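PDB 4W9R: esterase from Capnocytophaga ochracea, which is of unknown function but belongs to a putative esterase family of the alpha/beta-hydrolase clan and may hydrolyse esters. Local coordinates for residues 252-257 / 293-299; 244-249 / 283-287. One frame throughout, in Å; residues are numbered along the deposited sequence.

Interaction 1: residues 252-257 / 293-299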
loop_
_atom_site.group_PDB
_atom_site.type_symbol
_atom_site.label_atom_id
_atom_site.label_comp_id
_atom_site.label_asym_id
_atom_site.label_seq_id
_atom_site.Cartn_x
_atom_site.Cartn_y
_atom_site.Cartn_z
ATOM N N GLU B 252 4.014 -33.732 -20.983
ATOM C CA GLU B 252 3.807 -34.495 -22.208
ATOM C C GLU B 252 2.316 -34.692 -22.479
ATOM O O GLU B 252 1.863 -34.597 -23.619
ATOM C CB GLU B 252 4.523 -35.843 -22.124
ATOM C CG GLU B 252 6.029 -35.717 -21.957
ATOM C CD GLU B 252 6.705 -37.048 -21.698
ATOM O OE1 GLU B 252 5.989 -38.056 -21.521
ATOM O OE2 GLU B 252 7.953 -37.086 -21.672
ATOM N N THR B 253 1.561 -34.973 -21.420
ATOM C CA THR B 253 0.111 -35.110 -21.515
ATOM C C THR B 253 -0.574 -34.374 -20.366
ATOM O O THR B 253 0.093 -33.787 -19.513
ATOM C CB THR B 253 -0.330 -36.589 -21.498
ATOM O OG1 THR B 253 0.166 -37.226 -20.313
ATOM C CG2 THR B 253 0.197 -37.326 -22.721
ATOM N N GLY B 254 -1.903 -34.416 -20.347
ATOM C CA GLY B 254 -2.681 -33.782 -19.295
ATOM C C GLY B 254 -2.525 -32.274 -19.243
ATOM O O GLY B 254 -2.588 -31.670 -18.170
ATOM N N ILE B 255 -2.329 -31.660 -20.405
ATOM C CA ILE B 255 -2.107 -30.222 -20.487
ATOM C C ILE B 255 -3.402 -29.440 -20.284
ATOM O O ILE B 255 -3.413 -28.416 -19.601
ATOM C CB ILE B 255 -1.471 -29.839 -21.835
ATOM C CG1 ILE B 255 -0.075 -30.453 -21.937
ATOM C CG2 ILE B 255 -1.402 -28.329 -21.996
ATOM C CD1 ILE B 255 0.725 -29.947 -23.102
ATOM N N TYR B 256 -4.492 -29.924 -20.872
ATOM C CA TYR B 256 -5.797 -29.311 -20.656
ATOM C C TYR B 256 -6.165 -29.338 -19.178
ATOM O O TYR B 256 -6.770 -28.397 -18.661
ATOM C CB TYR B 256 -6.881 -30.015 -21.472
ATOM C CG TYR B 256 -8.277 -29.770 -20.942
ATOM C CD1 TYR B 256 -8.928 -28.568 -21.181
ATOM C CD2 TYR B 256 -8.939 -30.736 -20.194
ATOM C CE1 TYR B 256 -10.199 -28.334 -20.693
ATOM C CE2 TYR B 256 -10.210 -30.512 -19.702
ATOM C CZ TYR B 256 -10.836 -29.309 -19.955
ATOM O OH TYR B 256 -12.104 -29.080 -19.468
ATOM N N GLU B 257 -5.795 -30.424 -18.506
ATOM C CA GLU B 257 -6.092 -30.596 -17.089
ATOM C C GLU B 257 -5.444 -29.510 -16.238
ATOM O O GLU B 257 -5.988 -29.119 -15.206
ATOM C CB GLU B 257 -5.639 -31.978 -16.609
ATOM C CG GLU B 257 -6.630 -33.101 -16.893
ATOM C CD GLU B 257 -6.800 -33.388 -18.375
ATOM O OE1 GLU B 257 -5.882 -33.065 -19.159
ATOM O OE2 GLU B 257 -7.854 -33.940 -18.756
ATOM N N ASP B 293 0.085 -33.254 -27.861
ATOM C CA ASP B 293 -0.956 -33.990 -27.162
ATOM C C ASP B 293 -2.305 -33.493 -27.655
ATOM O O ASP B 293 -2.742 -32.399 -27.305
ATOM C CB ASP B 293 -0.813 -33.799 -25.648
ATOM C CG ASP B 293 -2.045 -34.227 -24.880
ATOM O OD1 ASP B 293 -2.685 -35.226 -25.273
ATOM O OD2 ASP B 293 -2.368 -33.561 -23.874
ATOM N N TRP B 294 -2.980 -34.326 -28.438
ATOM C CA TRP B 294 -4.182 -33.884 -29.130
ATOM C C TRP B 294 -5.459 -34.185 -28.365
ATOM O O TRP B 294 -6.527 -33.696 -28.721
ATOM C CB TRP B 294 -4.247 -34.515 -30.522
ATOM C CG TRP B 294 -2.983 -34.340 -31.313
ATOM C CD1 TRP B 294 -2.218 -35.327 -31.861
ATOM C CD2 TRP B 294 -2.329 -33.104 -31.630
ATOM N NE1 TRP B 294 -1.135 -34.785 -32.507
ATOM C CE2 TRP B 294 -1.178 -33.421 -32.379
ATOM C CE3 TRP B 294 -2.605 -31.760 -31.359
ATOM C CZ2 TRP B 294 -0.305 -32.447 -32.858
ATOM C CZ3 TRP B 294 -1.736 -30.793 -31.836
ATOM C CH2 TRP B 294 -0.601 -31.142 -32.577
ATOM N N GLU B 295 -5.351 -34.969 -27.302
ATOM C CA GLU B 295 -6.529 -35.305 -26.522
ATOM C C GLU B 295 -6.935 -34.088 -25.701
ATOM O O GLU B 295 -8.116 -33.870 -25.429
ATOM C CB GLU B 295 -6.270 -36.518 -25.628
ATOM C CG GLU B 295 -7.517 -37.336 -25.320
ATOM C CD GLU B 295 -8.163 -37.920 -26.569
ATOM O OE1 GLU B 295 -7.442 -38.187 -27.555
ATOM O OE2 GLU B 295 -9.398 -38.110 -26.566
ATOM N N SER B 296 -5.940 -33.289 -25.327
ATOM C CA SER B 296 -6.180 -32.047 -24.607
ATOM C C SER B 296 -6.843 -31.017 -25.511
ATOM O O SER B 296 -7.645 -30.203 -25.056
ATOM C CB SER B 296 -4.870 -31.489 -24.043
ATOM O OG SER B 296 -4.365 -32.307 -23.003
ATOM N N LEU B 297 -6.505 -31.060 -26.796
ATOM C CA LEU B 297 -7.047 -30.117 -27.767
ATOM C C LEU B 297 -8.554 -30.289 -27.934
ATOM O O LEU B 297 -9.290 -29.309 -28.045
ATOM C CB LEU B 297 -6.346 -30.278 -29.117
ATOM C CG LEU B 297 -6.776 -29.322 -30.231
ATOM C CD1 LEU B 297 -6.567 -27.877 -29.809
ATOM C CD2 LEU B 297 -6.017 -29.622 -31.513
ATOM N N LYS B 298 -9.007 -31.538 -27.945
ATOM C CA LYS B 298 -10.429 -31.837 -28.067
ATOM C C LYS B 298 -11.191 -31.336 -26.847
ATOM O O LYS B 298 -12.259 -30.733 -26.970
ATOM C CB LYS B 298 -10.654 -33.340 -28.244
ATOM C CG LYS B 298 -12.101 -33.731 -28.515
ATOM C CD LYS B 298 -12.269 -35.244 -28.522
ATOM C CE LYS B 298 -13.629 -35.657 -29.067
ATOM N NZ LYS B 298 -14.750 -35.099 -28.264
ATOM N N LYS B 299 -10.630 -31.587 -25.668
ATOM C CA LYS B 299 -11.250 -31.171 -24.418
ATOM C C LYS B 299 -11.171 -29.657 -24.237
ATOM O O LYS B 299 -12.032 -29.056 -23.594
ATOM C CB LYS B 299 -10.595 -31.889 -23.235
ATOM C CG LYS B 299 -10.917 -33.376 -23.174
ATOM C CD LYS B 299 -10.247 -34.067 -21.996
ATOM C CE LYS B 299 -8.754 -34.226 -22.218
ATOM N NZ LYS B 299 -8.126 -35.088 -21.177
HETATM O O HOH W 1 -3.641 -35.502 -22.189
HETATM O O HOH W 2 -14.089 -30.131 -21.605
#
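Lys299 lies across the ring of Tyr256 at about a right angle, with its CB over one face, 3.8 Å from the ring centroid and 17° off the normal. In Tyr256, CG anti to the backbone N (chi1 160°) swings the ring out toward Lys299. The lysine chain then bends at chi3, and NZ forms a salt bridge with Glu257 OE2 at 2.7 Å, meeting the syn lone pair of that oxygen. Beyond the ring, a water links Tyr256 OH to the carbonyl oxygen of Lys299. These side chains join the starts of two helices, 255-270 and 294-306, in the all-helical C-terminal part of the chain, which follows the mixed sheet of the putative esterase domain. Ser296 reaches from the second helix to the first: Tyr256 N donates to Ser296 OG at 3.2 Å, nearly straight at 172°, while Ile255 N makes a weak bond to the same oxygen. Ser296 OG in turn donates to Asp293 OD2, approaching from the syn side but tilted out of the carboxylate plane. Asp293 is the N-cap of helix 294-306, its OD1 accepting weakly from Glu295 N. A water accepts from Gly254 N at 2.8 Å and donates to Asp293 OD2 at 2.9 Å.

Interaction 2: residues 244-249 / 283-287; sequences FKTQME and ATYTA
Phe244 and Met248, one helical turn apart, carry the apolar packing against Ala283, Thr284, Thr286 and Ala287. Chi1 of 163° carries the Phe244 ring away from its own backbone N and across to the other helix; its CE1 lies 3.8 Å from Ala287 CB, its CZ is equally far from Thr286 CG2, and CD1 packs on Ala283 CB. Met248, a selenomethionine, bends at chi3 to lay its CE against Thr284 CA at 3.7 Å, while its CB faces Ala287 CB at 4.2 Å. Cutting Phe244 back to an alanine is likely to open a gap beside Ala287 and Thr286 and leave Glu249 CG without the ring face it lies on. Several polar groups are satisfied by bonds along their own helix. Ala283 O, near the plane of the Phe244 ring at its edge, accepts from Ala287 N, and Phe244 O accepts from Met248 N as in an alpha-helix and also from Glu249 N, the wider pi-type bond. Thr284 OG1 and Thr286 OG1 bond back to the carbonyls of Asp280 and Met282. The short helical segments cross at -67°, with axes 10.9 Å apart at closest. Helix 255-270 touches both through Tyr258 on Met248 and Leu259 on Thr284, whereas Tyr285 turns away and stacks on Phe318 of helix 314-325.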
loop_
_atom_site.group_PDB
_atom_site.type_symbol
_atom_site.label_atom_id
_atom_site.label_comp_id
_atom_site.label_asym_id
_atom_site.label_seq_id
_atom_site.Cartn_x
_atom_site.Cartn_y
_atom_site.Cartn_z
ATOM N N PHE B 244 4.371 -20.932 -17.683
ATOM C CA PHE B 244 4.101 -21.659 -18.919
ATOM C C PHE B 244 5.291 -22.517 -19.333
ATOM O O PHE B 244 5.142 -23.698 -19.645
ATOM C CB PHE B 244 3.741 -20.671 -20.032
ATOM C CG PHE B 244 3.834 -21.246 -21.417
ATOM C CD1 PHE B 244 2.849 -22.090 -21.900
ATOM C CD2 PHE B 244 4.899 -20.922 -22.244
ATOM C CE1 PHE B 244 2.931 -22.613 -23.178
ATOM C CE2 PHE B 244 4.985 -21.441 -23.521
ATOM C CZ PHE B 244 3.999 -22.286 -23.989
ATOM N N LYS B 245 6.474 -21.916 -19.318
ATOM C CA LYS B 245 7.694 -22.591 -19.743
ATOM C C LYS B 245 8.071 -23.731 -18.797
ATOM O O LYS B 245 8.737 -24.687 -19.194
ATOM C CB LYS B 245 8.838 -21.576 -19.840
ATOM C CG LYS B 245 10.025 -22.027 -20.666
ATOM C CD LYS B 245 10.962 -20.858 -20.946
ATOM C CE LYS B 245 10.240 -19.735 -21.684
ATOM N NZ LYS B 245 11.139 -18.585 -21.996
ATOM N N THR B 246 7.630 -23.626 -17.547
ATOM C CA THR B 246 7.990 -24.590 -16.511
ATOM C C THR B 246 6.902 -25.631 -16.259
ATOM O O THR B 246 7.120 -26.823 -16.443
ATOM C CB THR B 246 8.312 -23.886 -15.181
ATOM O OG1 THR B 246 9.411 -22.986 -15.370
ATOM C CG2 THR B 246 8.678 -24.907 -14.115
ATOM N N GLN B 247 5.739 -25.177 -15.803
ATOM C CA GLN B 247 4.678 -26.087 -15.384
ATOM C C GLN B 247 3.858 -26.670 -16.536
ATOM O O GLN B 247 3.157 -27.665 -16.355
ATOM C CB GLN B 247 3.740 -25.372 -14.408
ATOM C CG GLN B 247 4.452 -24.748 -13.222
ATOM C CD GLN B 247 5.196 -25.769 -12.386
ATOM O OE1 GLN B 247 6.306 -25.514 -11.921
ATOM N NE2 GLN B 247 4.583 -26.931 -12.185
HETATM N N MSE B 248 3.943 -26.060 -17.714
HETATM C CA MSE B 248 3.100 -26.472 -18.836
HETATM C C MSE B 248 3.879 -27.185 -19.940
HETATM O O MSE B 248 3.614 -28.350 -20.234
HETATM C CB MSE B 248 2.354 -25.268 -19.412
HETATM C CG MSE B 248 1.455 -24.577 -18.399
HETATM SE SE MSE B 248 -0.000 -23.572 -19.216
HETATM C CE MSE B 248 -1.025 -25.064 -19.946
ATOM N N GLU B 249 4.819 -26.481 -20.564
ATOM C CA GLU B 249 5.598 -27.047 -21.666
ATOM C C GLU B 249 6.351 -28.322 -21.291
ATOM O O GLU B 249 6.732 -29.101 -22.166
ATOM C CB GLU B 249 6.591 -26.014 -22.200
ATOM C CG GLU B 249 5.981 -25.015 -23.163
ATOM C CD GLU B 249 6.940 -24.614 -24.267
ATOM O OE1 GLU B 249 8.076 -25.132 -24.281
ATOM O OE2 GLU B 249 6.557 -23.790 -25.122
ATOM N N ALA B 283 -2.003 -20.052 -24.004
ATOM C CA ALA B 283 -0.881 -20.705 -23.343
ATOM C C ALA B 283 -1.098 -22.212 -23.322
ATOM O O ALA B 283 -0.166 -22.990 -23.523
ATOM C CB ALA B 283 -0.703 -20.172 -21.933
ATOM N N THR B 284 -2.341 -22.614 -23.085
ATOM C CA THR B 284 -2.702 -24.023 -23.067
ATOM C C THR B 284 -2.590 -24.614 -24.468
ATOM O O THR B 284 -2.074 -25.717 -24.650
ATOM C CB THR B 284 -4.132 -24.230 -22.532
ATOM O OG1 THR B 284 -4.269 -23.577 -21.263
ATOM C CG2 THR B 284 -4.436 -25.713 -22.374
ATOM N N TYR B 285 -3.066 -23.859 -25.453
ATOM C CA TYR B 285 -3.057 -24.289 -26.847
ATOM C C TYR B 285 -1.636 -24.446 -27.385
ATOM O O TYR B 285 -1.335 -25.410 -28.089
ATOM C CB TYR B 285 -3.843 -23.293 -27.703
ATOM C CG TYR B 285 -3.801 -23.558 -29.192
ATOM C CD1 TYR B 285 -4.529 -24.599 -29.754
ATOM C CD2 TYR B 285 -3.050 -22.754 -30.038
ATOM C CE1 TYR B 285 -4.500 -24.837 -31.116
ATOM C CE2 TYR B 285 -3.014 -22.984 -31.401
ATOM C CZ TYR B 285 -3.742 -24.026 -31.934
ATOM O OH TYR B 285 -3.708 -24.257 -33.290
ATOM N N THR B 286 -0.769 -23.497 -27.048
ATOM C CA THR B 286 0.619 -23.527 -27.496
ATOM C C THR B 286 1.360 -24.724 -26.902
ATOM O O THR B 286 2.142 -25.384 -27.587
ATOM C CB THR B 286 1.359 -22.226 -27.121
ATOM O OG1 THR B 286 0.674 -21.105 -27.692
ATOM C CG2 THR B 286 2.788 -22.251 -27.637
ATOM N N ALA B 287 1.103 -24.999 -25.627
ATOM C CA ALA B 287 1.722 -26.128 -24.943
ATOM C C ALA B 287 1.232 -27.446 -25.528
ATOM O O ALA B 287 1.987 -28.413 -25.635
ATOM C CB ALA B 287 1.433 -26.069 -23.452
#

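In the fold
Interactions 1 and 2 have centres about 11 Å apart and alternate along the chain, in the order 244-249, 252-257, 283-287, 293-299. One segment of each contact thus lies between the two segments of the other, and together they tie four successive helices. Ile255, of interaction 1, reaches interaction 2: its CG2 packs 3.9 Å from Met248 CE and 3.8 Å from Thr284 O. A second junction is Leu297 CD1 against Tyr285 CD1, at 3.9 Å. Both contacts lie well off the centre of the chain, their centres about 27 and 23 Å from it, in the helical region that follows the mixed eight-stranded sheet; neither is linked here to a catalytic site.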